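Local coordinates for fibrinogen binding protein (Staphylococcus aureus subsp. aureus Mu50, PDB 3DOA) that probably binds fibrinogen and contains the N-terminal and middle domains of the NFACT family, at residues T20-K25 with G84-S89; R76-H81 with L128-E133; I99-K104 with R115-E120. One frame throughout, in Å; residues are numbered along the deposited sequence.

Contact 1: T20-K25 with G84-S89; sequences TGRVHK and GGIIES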
loop_
_atom_site.group_PDB
_atom_site.type_symbol
_atom_site.label_atom_id
_atom_site.label_comp_id
_atom_site.label_asym_id
_atom_site.label_seq_id
_atom_site.Cartn_x
_atom_site.Cartn_y
_atom_site.Cartn_z
ATOM N N THR A 20 15.875 -2.138 -10.784
ATOM C CA THR A 20 16.982 -1.817 -11.720
ATOM C C THR A 20 17.002 -0.403 -12.206
ATOM O O THR A 20 18.025 0.055 -12.682
ATOM C CB THR A 20 16.911 -2.663 -12.953
ATOM O OG1 THR A 20 17.110 -3.973 -12.491
ATOM C CG2 THR A 20 17.960 -2.303 -14.037
ATOM N N GLY A 21 15.870 0.288 -12.124
ATOM C CA GLY A 21 15.774 1.625 -12.645
ATOM C C GLY A 21 16.578 2.510 -11.724
ATOM O O GLY A 21 16.877 2.156 -10.569
ATOM N N ARG A 22 16.898 3.678 -12.274
ATOM C CA ARG A 22 17.638 4.719 -11.628
ATOM C C ARG A 22 16.714 5.854 -11.189
ATOM O O ARG A 22 15.857 6.306 -11.946
ATOM C CB ARG A 22 18.634 5.282 -12.638
ATOM C CG ARG A 22 19.653 6.272 -12.037
ATOM C CD ARG A 22 20.743 6.672 -12.998
ATOM N NE ARG A 22 21.402 5.552 -13.722
ATOM C CZ ARG A 22 22.392 4.734 -13.277
ATOM N NH1 ARG A 22 22.874 4.804 -12.036
ATOM N NH2 ARG A 22 22.902 3.800 -14.097
ATOM N N VAL A 23 16.935 6.347 -9.980
ATOM C CA VAL A 23 16.206 7.484 -9.481
ATOM C C VAL A 23 16.792 8.759 -10.115
ATOM O O VAL A 23 17.956 9.149 -9.924
ATOM C CB VAL A 23 16.349 7.579 -7.989
ATOM C CG1 VAL A 23 15.498 8.677 -7.466
ATOM C CG2 VAL A 23 16.032 6.249 -7.349
ATOM N N HIS A 24 15.943 9.426 -10.857
ATOM C CA HIS A 24 16.373 10.418 -11.784
ATOM C C HIS A 24 16.012 11.807 -11.359
ATOM O O HIS A 24 16.555 12.760 -11.908
ATOM C CB HIS A 24 15.693 10.124 -13.103
ATOM C CG HIS A 24 16.127 11.006 -14.217
ATOM N ND1 HIS A 24 15.364 12.064 -14.659
ATOM C CD2 HIS A 24 17.236 10.987 -14.987
ATOM C CE1 HIS A 24 15.976 12.653 -15.669
ATOM N NE2 HIS A 24 17.116 12.021 -15.885
ATOM N N LYS A 25 15.095 11.934 -10.407
ATOM C CA LYS A 25 14.467 13.218 -10.076
ATOM C C LYS A 25 13.538 12.998 -8.891
ATOM O O LYS A 25 12.895 11.929 -8.753
ATOM C CB LYS A 25 13.645 13.706 -11.260
ATOM C CG LYS A 25 13.457 15.233 -11.415
ATOM C CD LYS A 25 13.724 15.733 -12.945
ATOM C CE LYS A 25 12.765 15.066 -14.066
ATOM N NZ LYS A 25 13.288 15.041 -15.526
ATOM N N GLY A 84 20.379 9.502 -8.315
ATOM C CA GLY A 84 21.501 8.721 -8.785
ATOM C C GLY A 84 21.325 7.219 -8.690
ATOM O O GLY A 84 21.743 6.509 -9.597
ATOM N N GLY A 85 20.692 6.764 -7.605
ATOM C CA GLY A 85 20.647 5.354 -7.194
ATOM C C GLY A 85 19.886 4.401 -8.082
ATOM O O GLY A 85 19.135 4.789 -8.991
ATOM N N ILE A 86 20.111 3.128 -7.838
ATOM C CA ILE A 86 19.359 2.121 -8.499
ATOM C C ILE A 86 18.410 1.521 -7.483
ATOM O O ILE A 86 18.710 1.455 -6.266
ATOM C CB ILE A 86 20.261 1.007 -9.081
ATOM C CG1 ILE A 86 21.296 1.611 -10.003
ATOM C CG2 ILE A 86 19.451 -0.069 -9.807
ATOM C CD1 ILE A 86 20.799 2.425 -11.104
ATOM N N ILE A 87 17.267 1.083 -8.014
ATOM C CA ILE A 87 16.218 0.469 -7.194
ATOM C C ILE A 87 16.541 -0.974 -7.232
ATOM O O ILE A 87 16.537 -1.605 -8.253
ATOM C CB ILE A 87 14.734 0.747 -7.677
ATOM C CG1 ILE A 87 14.349 2.195 -7.359
ATOM C CG2 ILE A 87 13.810 -0.102 -6.926
ATOM C CD1 ILE A 87 13.592 2.906 -8.471
ATOM N N GLU A 88 16.874 -1.465 -6.078
ATOM C CA GLU A 88 17.226 -2.855 -5.953
ATOM C C GLU A 88 16.033 -3.715 -5.662
ATOM O O GLU A 88 16.100 -4.888 -5.913
ATOM C CB GLU A 88 18.212 -3.048 -4.784
ATOM C CG GLU A 88 19.461 -2.228 -4.892
ATOM C CD GLU A 88 20.666 -3.071 -4.663
ATOM O OE1 GLU A 88 20.789 -3.591 -3.512
ATOM O OE2 GLU A 88 21.464 -3.229 -5.636
ATOM N N SER A 89 15.017 -3.138 -5.021
ATOM C CA SER A 89 13.832 -3.866 -4.569
ATOM C C SER A 89 12.719 -2.917 -4.151
ATOM O O SER A 89 12.988 -1.818 -3.590
ATOM C CB SER A 89 14.133 -4.827 -3.438
ATOM O OG SER A 89 13.120 -4.830 -2.473
#

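Contact 2: R76-H81 with L128-E133; sequences RVFRKH and LILVDE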
loop_
_atom_site.group_PDB
_atom_site.type_symbol
_atom_site.label_atom_id
_atom_site.label_comp_id
_atom_site.label_asym_id
_atom_site.label_seq_id
_atom_site.Cartn_x
_atom_site.Cartn_y
_atom_site.Cartn_z
ATOM N N ARG A 76 15.024 17.795 -0.984
ATOM C CA ARG A 76 16.483 17.971 -0.985
ATOM C C ARG A 76 17.150 16.736 -0.349
ATOM O O ARG A 76 17.992 16.048 -0.969
ATOM C CB ARG A 76 16.899 19.211 -0.194
ATOM C CG ARG A 76 16.909 20.516 -0.909
ATOM C CD ARG A 76 17.786 21.508 -0.112
ATOM N NE ARG A 76 17.171 22.004 1.133
ATOM C CZ ARG A 76 16.148 22.883 1.172
ATOM N NH1 ARG A 76 15.591 23.348 0.041
ATOM N NH2 ARG A 76 15.640 23.286 2.350
ATOM N N VAL A 77 16.728 16.438 0.877
ATOM C CA VAL A 77 17.322 15.340 1.573
ATOM C C VAL A 77 17.210 14.137 0.698
ATOM O O VAL A 77 18.154 13.361 0.566
ATOM C CB VAL A 77 16.656 14.976 2.864
ATOM C CG1 VAL A 77 17.316 13.721 3.391
ATOM C CG2 VAL A 77 16.714 16.127 3.865
ATOM N N PHE A 78 16.055 13.958 0.087
ATOM C CA PHE A 78 15.881 12.799 -0.774
ATOM C C PHE A 78 16.835 12.709 -1.999
ATOM O O PHE A 78 17.408 11.655 -2.280
ATOM C CB PHE A 78 14.447 12.772 -1.225
ATOM C CG PHE A 78 13.602 11.809 -0.471
ATOM C CD1 PHE A 78 13.657 11.768 0.938
ATOM C CD2 PHE A 78 12.692 10.988 -1.155
ATOM C CE1 PHE A 78 12.825 10.889 1.667
ATOM C CE2 PHE A 78 11.875 10.128 -0.453
ATOM C CZ PHE A 78 11.948 10.067 0.965
ATOM N N ARG A 79 16.991 13.805 -2.711
ATOM C CA ARG A 79 17.950 13.863 -3.785
ATOM C C ARG A 79 19.365 13.527 -3.344
ATOM O O ARG A 79 20.045 12.733 -3.998
ATOM C CB ARG A 79 17.963 15.249 -4.342
ATOM C CG ARG A 79 16.614 15.667 -4.828
ATOM C CD ARG A 79 16.549 17.125 -5.253
ATOM N NE ARG A 79 15.540 17.281 -6.293
ATOM C CZ ARG A 79 15.249 18.401 -6.938
ATOM N NH1 ARG A 79 15.884 19.545 -6.728
ATOM N NH2 ARG A 79 14.297 18.353 -7.835
ATOM N N LYS A 80 19.798 14.134 -2.245
ATOM C CA LYS A 80 21.109 13.871 -1.665
ATOM C C LYS A 80 21.400 12.397 -1.569
ATOM O O LYS A 80 22.425 11.919 -1.998
ATOM C CB LYS A 80 21.136 14.393 -0.251
ATOM C CG LYS A 80 22.462 14.969 0.207
ATOM C CD LYS A 80 22.535 15.259 1.777
ATOM C CE LYS A 80 23.417 14.221 2.549
ATOM N NZ LYS A 80 24.455 14.927 3.372
ATOM N N HIS A 81 20.471 11.651 -1.001
ATOM C CA HIS A 81 20.694 10.232 -0.741
ATOM C C HIS A 81 20.256 9.298 -1.844
ATOM O O HIS A 81 20.724 8.159 -1.879
ATOM C CB HIS A 81 19.939 9.828 0.496
ATOM C CG HIS A 81 20.430 10.466 1.747
ATOM N ND1 HIS A 81 21.144 9.766 2.696
ATOM C CD2 HIS A 81 20.241 11.708 2.250
ATOM C CE1 HIS A 81 21.403 10.569 3.715
ATOM N NE2 HIS A 81 20.871 11.753 3.468
ATOM N N LEU A 128 6.131 8.992 5.205
ATOM C CA LEU A 128 7.168 8.628 4.281
ATOM C C LEU A 128 8.532 8.842 5.053
ATOM O O LEU A 128 8.785 9.905 5.698
ATOM C CB LEU A 128 7.017 9.506 3.067
ATOM C CG LEU A 128 7.943 9.243 1.915
ATOM C CD1 LEU A 128 7.998 7.782 1.572
ATOM C CD2 LEU A 128 7.504 10.057 0.796
ATOM N N ILE A 129 9.368 7.798 5.020
ATOM C CA ILE A 129 10.560 7.687 5.881
ATOM C C ILE A 129 11.764 7.001 5.183
ATOM O O ILE A 129 11.661 5.955 4.497
ATOM C CB ILE A 129 10.298 6.896 7.182
ATOM C CG1 ILE A 129 9.089 7.416 7.944
ATOM C CG2 ILE A 129 11.489 6.958 8.114
ATOM C CD1 ILE A 129 8.621 6.359 8.971
ATOM N N LEU A 130 12.926 7.614 5.407
ATOM C CA LEU A 130 14.158 7.196 4.780
ATOM C C LEU A 130 15.048 6.678 5.888
ATOM O O LEU A 130 15.212 7.317 6.920
ATOM C CB LEU A 130 14.762 8.409 4.096
ATOM C CG LEU A 130 15.918 8.179 3.137
ATOM C CD1 LEU A 130 15.574 7.174 2.018
ATOM C CD2 LEU A 130 16.345 9.587 2.647
ATOM N N VAL A 131 15.591 5.498 5.686
ATOM C CA VAL A 131 16.428 4.900 6.675
ATOM C C VAL A 131 17.609 4.323 5.919
ATOM O O VAL A 131 17.542 4.178 4.681
ATOM C CB VAL A 131 15.693 3.786 7.402
ATOM C CG1 VAL A 131 14.406 4.318 7.976
ATOM C CG2 VAL A 131 15.423 2.644 6.453
ATOM N N ASP A 132 18.683 3.990 6.654
ATOM C CA ASP A 132 19.848 3.337 6.068
ATOM C C ASP A 132 19.711 1.830 6.196
ATOM O O ASP A 132 18.713 1.322 6.720
ATOM C CB ASP A 132 21.103 3.841 6.741
ATOM C CG ASP A 132 21.172 3.456 8.213
ATOM O OD1 ASP A 132 20.607 2.413 8.594
ATOM O OD2 ASP A 132 21.810 4.197 9.001
ATOM N N GLU A 133 20.722 1.119 5.716
ATOM C CA GLU A 133 20.778 -0.369 5.785
ATOM C C GLU A 133 20.725 -0.931 7.186
ATOM O O GLU A 133 20.338 -2.099 7.342
ATOM C CB GLU A 133 22.018 -0.984 5.067
ATOM C CG GLU A 133 23.347 -0.696 5.680
ATOM C CD GLU A 133 23.762 0.734 5.408
ATOM O OE1 GLU A 133 22.945 1.686 5.523
ATOM O OE2 GLU A 133 24.924 0.948 5.054
#

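Contact 3: I99-K104 with R115-E120; sequences IEIDIK and RTVILE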
loop_
_atom_site.group_PDB
_atom_site.type_symbol
_atom_site.label_atom_id
_atom_site.label_comp_id
_atom_site.label_asym_id
_atom_site.label_seq_id
_atom_site.Cartn_x
_atom_site.Cartn_y
_atom_site.Cartn_z
ATOM N N ILE A 99 5.043 -0.241 2.075
ATOM C CA ILE A 99 5.943 -0.525 1.001
ATOM C C ILE A 99 7.330 0.094 1.360
ATOM O O ILE A 99 7.439 1.211 1.902
ATOM C CB ILE A 99 5.449 0.050 -0.333
ATOM C CG1 ILE A 99 3.941 -0.208 -0.526
ATOM C CG2 ILE A 99 6.258 -0.551 -1.495
ATOM C CD1 ILE A 99 2.993 0.928 -0.063
ATOM N N GLU A 100 8.355 -0.702 1.034
ATOM C CA GLU A 100 9.732 -0.421 1.225
ATOM C C GLU A 100 10.429 -0.556 -0.132
ATOM O O GLU A 100 10.418 -1.641 -0.771
ATOM C CB GLU A 100 10.287 -1.405 2.226
ATOM C CG GLU A 100 9.810 -1.107 3.589
ATOM C CD GLU A 100 10.695 -1.658 4.719
ATOM O OE1 GLU A 100 11.820 -2.178 4.498
ATOM O OE2 GLU A 100 10.233 -1.533 5.868
ATOM N N ILE A 101 11.008 0.562 -0.570
ATOM C CA ILE A 101 11.835 0.585 -1.747
ATOM C C ILE A 101 13.266 0.715 -1.283
ATOM O O ILE A 101 13.587 1.632 -0.522
ATOM C CB ILE A 101 11.570 1.778 -2.645
ATOM C CG1 ILE A 101 10.069 1.941 -2.884
ATOM C CG2 ILE A 101 12.358 1.608 -3.942
ATOM C CD1 ILE A 101 9.682 3.343 -3.246
ATOM N N ASP A 102 14.090 -0.206 -1.798
ATOM C CA ASP A 102 15.507 -0.371 -1.493
ATOM C C ASP A 102 16.345 0.234 -2.604
ATOM O O ASP A 102 16.334 -0.216 -3.760
ATOM C CB ASP A 102 15.819 -1.857 -1.382
ATOM C CG ASP A 102 15.438 -2.454 -0.011
ATOM O OD1 ASP A 102 14.924 -1.742 0.922
ATOM O OD2 ASP A 102 15.676 -3.683 0.123
ATOM N N ILE A 103 17.068 1.288 -2.263
ATOM C CA ILE A 103 17.953 1.951 -3.235
ATOM C C ILE A 103 19.436 1.814 -2.812
ATOM O O ILE A 103 19.767 1.855 -1.632
ATOM C CB ILE A 103 17.539 3.412 -3.478
ATOM C CG1 ILE A 103 16.084 3.471 -4.023
ATOM C CG2 ILE A 103 18.514 4.065 -4.469
ATOM C CD1 ILE A 103 15.274 4.715 -3.651
ATOM N N LYS A 104 20.296 1.550 -3.799
ATOM C CA LYS A 104 21.748 1.604 -3.622
ATOM C C LYS A 104 22.286 2.815 -4.396
ATOM O O LYS A 104 21.928 3.000 -5.527
ATOM C CB LYS A 104 22.349 0.282 -4.096
ATOM C CG LYS A 104 23.871 0.279 -4.243
ATOM C CD LYS A 104 24.344 -1.123 -4.657
ATOM C CE LYS A 104 25.869 -1.196 -4.838
ATOM N NZ LYS A 104 26.264 -2.610 -4.876
ATOM N N ARG A 115 20.184 2.710 1.042
ATOM C CA ARG A 115 18.983 3.395 1.582
ATOM C C ARG A 115 17.663 2.618 1.350
ATOM O O ARG A 115 17.549 1.884 0.356
ATOM C CB ARG A 115 18.859 4.725 0.893
ATOM C CG ARG A 115 20.078 5.553 1.031
ATOM C CD ARG A 115 20.328 5.896 2.465
ATOM N NE ARG A 115 21.468 6.799 2.705
ATOM C CZ ARG A 115 22.528 6.457 3.421
ATOM N NH1 ARG A 115 22.658 5.220 3.948
ATOM N NH2 ARG A 115 23.472 7.358 3.591
ATOM N N THR A 116 16.709 2.768 2.282
ATOM C CA THR A 116 15.338 2.284 2.114
ATOM C C THR A 116 14.330 3.403 2.330
ATOM O O THR A 116 14.363 4.088 3.373
ATOM C CB THR A 116 15.024 1.219 3.101
ATOM O OG1 THR A 116 15.840 0.095 2.793
ATOM C CG2 THR A 116 13.579 0.818 3.020
ATOM N N VAL A 117 13.454 3.606 1.333
ATOM C CA VAL A 117 12.277 4.468 1.489
ATOM C C VAL A 117 11.081 3.611 1.974
ATOM O O VAL A 117 10.750 2.605 1.350
ATOM C CB VAL A 117 11.940 5.130 0.170
ATOM C CG1 VAL A 117 10.610 5.921 0.276
ATOM C CG2 VAL A 117 13.120 6.011 -0.262
ATOM N N ILE A 118 10.485 3.995 3.103
ATOM C CA ILE A 118 9.322 3.317 3.700
ATOM C C ILE A 118 8.039 4.207 3.611
ATOM O O ILE A 118 7.979 5.297 4.192
ATOM C CB ILE A 118 9.568 2.990 5.152
ATOM C CG1 ILE A 118 11.003 2.480 5.355
ATOM C CG2 ILE A 118 8.574 1.964 5.602
ATOM C CD1 ILE A 118 11.241 1.722 6.703
ATOM N N LEU A 119 7.042 3.762 2.822
ATOM C CA LEU A 119 5.724 4.397 2.786
ATOM C C LEU A 119 4.785 3.545 3.652
ATOM O O LEU A 119 4.644 2.331 3.433
ATOM C CB LEU A 119 5.194 4.519 1.359
ATOM C CG LEU A 119 3.834 5.232 1.195
ATOM C CD1 LEU A 119 3.808 6.666 1.726
ATOM C CD2 LEU A 119 3.385 5.200 -0.245
ATOM N N GLU A 120 4.198 4.205 4.635
ATOM C CA GLU A 120 3.221 3.641 5.518
ATOM C C GLU A 120 1.943 4.353 5.234
ATOM O O GLU A 120 1.837 5.521 5.482
ATOM C CB GLU A 120 3.576 3.930 6.955
ATOM C CG GLU A 120 4.859 3.372 7.414
ATOM C CD GLU A 120 5.116 3.724 8.811
ATOM O OE1 GLU A 120 4.465 4.635 9.287
ATOM O OE2 GLU A 120 5.957 3.098 9.444
#

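Contact 1: T20-K25 with G84-S89
Arg22 and Ile86 are bridged backbone to backbone, CA to CA 4.4 Å, where the two segments run at 136° to each other. This single beta bridge joins strand 22-30, at the edge of the four-stranded antiparallel sheet, to strand 86-92, at the edge of the five-stranded one. The bonds around it form two matching halves. On one side Thr20 N gives to Ile87 O at 2.7 Å, and Ile87 N gives to Gly21 O at 2.8 Å. On the other, Val23 N gives to Gly85 O at 2.9 Å, and Gly84 N gives to Val23 O, also at 2.9 Å. Gly84 has a positive phi that suits a glycine. Each bridging residue also bonds within its own sheet, Arg22 through its backbone to Arg39 and Ile86 to Lys104.

Val23 and Ile87 make the apolar part of the contact, with Val23 CG2 4.3 Å from Ile87 CD1. Ile87 also lies on Val38 of one sheet and Ile101 of the other. On Arg22 the chain leaves with CG beside the carbonyl carbon and bends at chi3 (-48°). That bend brings the guanidinium back over the other segment. Ile86 CD1 sits over one face of the group, offset toward its rim, 3.5 Å from Arg22 CZ. At the edge, Arg22 NH1 donates in the guanidinium plane to Gly84 O, 3.2 Å away and nearly in line with the carbonyl bond.

Contact 2: R76-H81 with L128-E133
Leu130 reaches from strand 127-132 to Phe78, Val77 and His81 on helix 73-82. The side chain can be followed outward from the strand. Leu130 CB already meets the Phe78 ring, 4.0 Å from Phe78 CE1. Leu130 CG stands anti to its own backbone N (chi1 -168°), which carries the branch out to the helix. Leu130 CD2 then does most of the touching. It lies 3.9 Å from Phe78 CD1 and equally near Phe78 CE1. The same methyl is 4.3 Å from Val77 CG1 and 4.2 Å from His81 CB. One methyl thus fits among three residues of the helix. The leucine and the phenylalanine pass each other in opposite directions.

The arrangement is a helix packed on one side of an antiparallel sheet, in a protein of the NFACT N-terminal and middle domain family. The axes of the short segments come within 10.6 Å and make an angle of 34°. Leu128, two residues before Leu130, points to the same side. Its CG lies 4.2 Å from Phe78 CZ, the tip of the ring, and the two side chains cross at a slant. Both leucines also rest on Val117 of the neighbouring strand 112-120.

Phe78 is buried here. Its ring meets that of Phe74, and it touches Ile26 of strand 22-30, in the four-stranded sheet. His81 CB comes nearest to Leu130, whose CD2 also lies obliquely to the imidazole ring. The polar end of His81 turns elsewhere: ND1 is hydrogen-bonded to Arg115 NE, and the backbone His81 O is bonded to Ser105 OG.

Contact 3: I99-K104 with R115-E120
Ile101 and Val117 pair across the middle of two antiparallel strands. Ile99, Ile101 and Ile103 form hydrogen-bonded pairs with Leu119, Val117 and Arg115, each bonded both ways. Ile101 N lies 2.8 Å from Val117 O, and Val117 N 2.7 Å from Ile101 O. CA-H...O contacts fill the rungs between, as from Glu100 CA to Val117 O at 3.2 Å.

Apolar contacts line the face that carries Ile99, Ile101, Ile103, Val117 and Leu119. Ile103 CD1 lies 4.2 Å from Val117 CG2, and Ile99 CD1 4.3 Å from Leu119 CD2. Leu82 of helix 73-82 packs here against Ile103 and Val117.

Polar groups mark the face with Glu100 and Asp102. Thr116 OG1 donates to Asp102 OD1 at 2.8 Å, from 42° out of the carboxylate plane. Asp102 CG and Thr116 OG1 both lie beside their backbone N (chi1 -81° and -66°), which sets the two groups side by side. The other oxygen, Asp102 OD2, forms a salt bridge with Lys91 NZ. Glu100 runs side by side with Ile118, its OE2 3.5 Å from Ile118 CD1. Glu100 OE2 also forms a salt bridge with Arg135 NH2. The whole is a regular beta hairpin, strands two and three of the five-stranded antiparallel sheet.

In the fold
All three contacts reach the five-stranded sheet. Contact 3 joins two inner strands. Contact 1 lies at the outer strand 86-92, where strand 22-30 of the four-stranded sheet is bridged to it. The centres of contacts 1 and 3 are about 11 Å apart. Asp102 N meets Ser89 O at 2.7 Å, so the two are neighbours by backbone bonding. Contact 2 lies on the far side of the hairpin, about 9 Å from contact 3 between centres. There Ile118 N meets Ile129 O at 2.7 Å. The centres of contacts 1 and 2 are about 13 Å apart. They are linked in sequence, since helix 73-82 leads into strand 86-92.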